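Local coordinates for periplasmic binding protein/LacI transcriptional regulator (Clostridium phytofermentans, PDB 3BRS) that probably binds a sugar in its interdomain cleft and presents it for uptake by a membrane transporter, at residues E49-Q54 and Y76-D81. Sequence-based numbering, arbitrary orientation.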
loop_
_atom_site.group_PDB
_atom_site.type_symbol
_atom_site.label_atom_id
_atom_site.label_comp_id
_atom_site.label_asym_id
_atom_site.label_seq_id
_atom_site.Cartn_x
_atom_site.Cartn_y
_atom_site.Cartn_z
ATOM N N GLU A 49 6.627 -2.527 8.777
ATOM C CA GLU A 49 7.370 -3.754 8.496
ATOM C C GLU A 49 7.453 -4.659 9.683
ATOM O O GLU A 49 8.037 -5.747 9.601
ATOM C CB GLU A 49 8.792 -3.468 7.976
ATOM C CG GLU A 49 9.785 -2.998 9.033
ATOM C CD GLU A 49 9.778 -1.494 9.245
ATOM O OE1 GLU A 49 10.889 -0.978 9.538
ATOM O OE2 GLU A 49 8.710 -0.819 9.092
ATOM N N ASP A 50 6.907 -4.245 10.829
ATOM C CA ASP A 50 7.073 -5.068 12.023
ATOM C C ASP A 50 6.087 -6.249 12.019
ATOM O O ASP A 50 5.173 -6.381 12.823
ATOM C CB ASP A 50 6.945 -4.162 13.250
ATOM C CG ASP A 50 7.501 -4.787 14.475
ATOM O OD1 ASP A 50 7.936 -5.963 14.453
ATOM O OD2 ASP A 50 7.521 -4.091 15.522
ATOM N N TYR A 51 6.254 -7.172 11.116
ATOM C CA TYR A 51 5.278 -8.300 11.092
ATOM C C TYR A 51 5.263 -9.142 12.396
ATOM O O TYR A 51 4.267 -9.837 12.656
ATOM C CB TYR A 51 5.413 -9.203 9.782
ATOM C CG TYR A 51 6.576 -10.185 9.834
ATOM C CD1 TYR A 51 6.469 -11.389 10.575
ATOM C CD2 TYR A 51 7.787 -9.884 9.231
ATOM C CE1 TYR A 51 7.536 -12.326 10.700
ATOM C CE2 TYR A 51 8.896 -10.811 9.384
ATOM C CZ TYR A 51 8.719 -12.012 10.107
ATOM O OH TYR A 51 9.693 -12.958 10.243
ATOM N N LEU A 52 6.305 -9.071 13.236
ATOM C CA LEU A 52 6.397 -10.044 14.324
ATOM C C LEU A 52 5.409 -9.542 15.404
ATOM O O LEU A 52 4.718 -10.304 16.141
ATOM C CB LEU A 52 7.848 -10.085 14.862
ATOM C CG LEU A 52 8.759 -11.135 14.172
ATOM C CD1 LEU A 52 10.249 -11.096 14.477
ATOM C CD2 LEU A 52 8.247 -12.472 14.565
ATOM N N VAL A 53 5.286 -8.217 15.378
ATOM C CA VAL A 53 4.482 -7.481 16.312
ATOM C C VAL A 53 3.088 -7.498 15.821
ATOM O O VAL A 53 2.149 -7.587 16.627
ATOM C CB VAL A 53 5.010 -6.083 16.536
ATOM C CG1 VAL A 53 3.988 -5.218 17.241
ATOM C CG2 VAL A 53 6.241 -6.148 17.497
ATOM N N GLN A 54 2.937 -7.425 14.524
ATOM C CA GLN A 54 1.579 -7.634 13.925
ATOM C C GLN A 54 1.003 -9.005 14.167
ATOM O O GLN A 54 -0.173 -9.156 14.512
ATOM C CB GLN A 54 1.555 -7.377 12.415
ATOM C CG GLN A 54 0.118 -6.948 12.009
ATOM C CD GLN A 54 -0.109 -6.908 10.494
ATOM O OE1 GLN A 54 0.404 -7.796 9.694
ATOM N NE2 GLN A 54 -0.809 -5.820 10.052
ATOM N N TYR A 76 3.841 -10.984 3.076
ATOM C CA TYR A 76 3.186 -11.842 2.147
ATOM C C TYR A 76 3.260 -13.316 2.558
ATOM O O TYR A 76 2.292 -14.063 2.348
ATOM C CB TYR A 76 3.957 -11.632 0.827
ATOM C CG TYR A 76 3.440 -12.474 -0.331
ATOM C CD1 TYR A 76 2.134 -12.302 -0.800
ATOM C CD2 TYR A 76 4.275 -13.354 -1.037
ATOM C CE1 TYR A 76 1.639 -13.045 -1.873
ATOM C CE2 TYR A 76 3.788 -14.076 -2.102
ATOM C CZ TYR A 76 2.457 -13.916 -2.489
ATOM O OH TYR A 76 1.941 -14.630 -3.561
ATOM N N GLU A 77 4.383 -13.755 3.116
ATOM C CA GLU A 77 4.519 -15.172 3.607
ATOM C C GLU A 77 4.377 -15.447 5.133
ATOM O O GLU A 77 3.951 -16.532 5.533
ATOM C CB GLU A 77 5.849 -15.667 3.097
ATOM C CG GLU A 77 5.850 -15.754 1.552
ATOM C CD GLU A 77 7.222 -15.907 0.954
ATOM O OE1 GLU A 77 7.311 -16.368 -0.205
ATOM O OE2 GLU A 77 8.215 -15.546 1.626
ATOM N N LYS A 78 4.686 -14.456 5.988
ATOM C CA LYS A 78 4.889 -14.720 7.437
ATOM C C LYS A 78 3.775 -14.317 8.331
ATOM O O LYS A 78 3.643 -14.904 9.417
ATOM C CB LYS A 78 6.194 -14.097 7.937
ATOM C CG LYS A 78 7.239 -13.991 6.750
ATOM C CD LYS A 78 8.560 -14.324 7.163
ATOM C CE LYS A 78 8.633 -15.798 7.096
ATOM N NZ LYS A 78 10.012 -16.128 6.541
ATOM N N THR A 79 2.943 -13.363 7.865
ATOM C CA THR A 79 1.691 -13.013 8.511
ATOM C C THR A 79 0.747 -14.256 8.835
ATOM O O THR A 79 0.076 -14.352 9.868
ATOM C CB THR A 79 0.961 -11.945 7.623
ATOM O OG1 THR A 79 1.742 -10.785 7.593
ATOM C CG2 THR A 79 -0.346 -11.557 8.256
ATOM N N TYR A 80 0.728 -15.174 7.891
ATOM C CA TYR A 80 -0.026 -16.390 7.956
ATOM C C TYR A 80 0.449 -17.130 9.203
ATOM O O TYR A 80 -0.294 -17.841 9.781
ATOM C CB TYR A 80 0.231 -17.194 6.674
ATOM C CG TYR A 80 -0.293 -18.630 6.695
ATOM C CD1 TYR A 80 -1.558 -18.910 6.237
ATOM C CD2 TYR A 80 0.520 -19.720 7.129
ATOM C CE1 TYR A 80 -2.101 -20.211 6.234
ATOM C CE2 TYR A 80 -0.028 -21.068 7.117
ATOM C CZ TYR A 80 -1.331 -21.264 6.686
ATOM O OH TYR A 80 -1.889 -22.502 6.671
ATOM N N ASP A 81 1.685 -16.967 9.637
ATOM C CA ASP A 81 2.082 -17.723 10.831
ATOM C C ASP A 81 1.103 -17.477 11.968
ATOM O O ASP A 81 0.998 -18.279 12.908
ATOM C CB ASP A 81 3.504 -17.334 11.291
ATOM C CG ASP A 81 4.570 -17.787 10.298
ATOM O OD1 ASP A 81 4.279 -18.768 9.577
ATOM O OD2 ASP A 81 5.663 -17.177 10.221
HETATM O O HOH W 1 1.979 -9.940 10.323
#
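Tyr51 and Lys78 meet as aliphatic carbon against the face and hydroxyl end of a phenol ring: the lysine's CB lies over one face, 3.5 Å from Tyr51 CE1 and displaced toward the rim, in a CH-pi contact 25° off the ring normal. The lysine chain then runs on across the ring, its CD 3.6 Å from Tyr51 OH, and bends at successive torsions so that its aliphatic part follows the ring while the amine leads away. In Tyr51, CG sits between the backbone N and the carbonyl carbon (chi1 79°), which sets the ring beside the Lys78 side chain.

Beside this CH-pi contact is a polar pair bridged by water. Gln54 OE1 and Thr79 OG1 stand 3.9 Å apart; one water spans them, hydrogen-bonded to Gln54 OE1 at 2.7 Å and to Thr79 OG1 at 2.9 Å. The second shell fixes both groups: Gln54 NE2 donates to Ala72 O and Pro12 O while OE1 accepts from Ala74 N, which settles the amide's flip, and Thr79 OG1 bonds to Asp75 N.

In this Rossmann-like N-terminal lobe, the contact joins the start of helix 51-63 to the loop leaving strand 68-71 of the parallel sheet. Between the two segments themselves the chemistry implies ring-face packing and a shared water; direct bonds lie just beyond, as from Asn55 ND2 to Lys78 O, with the buried amide satisfied mainly by loop backbone.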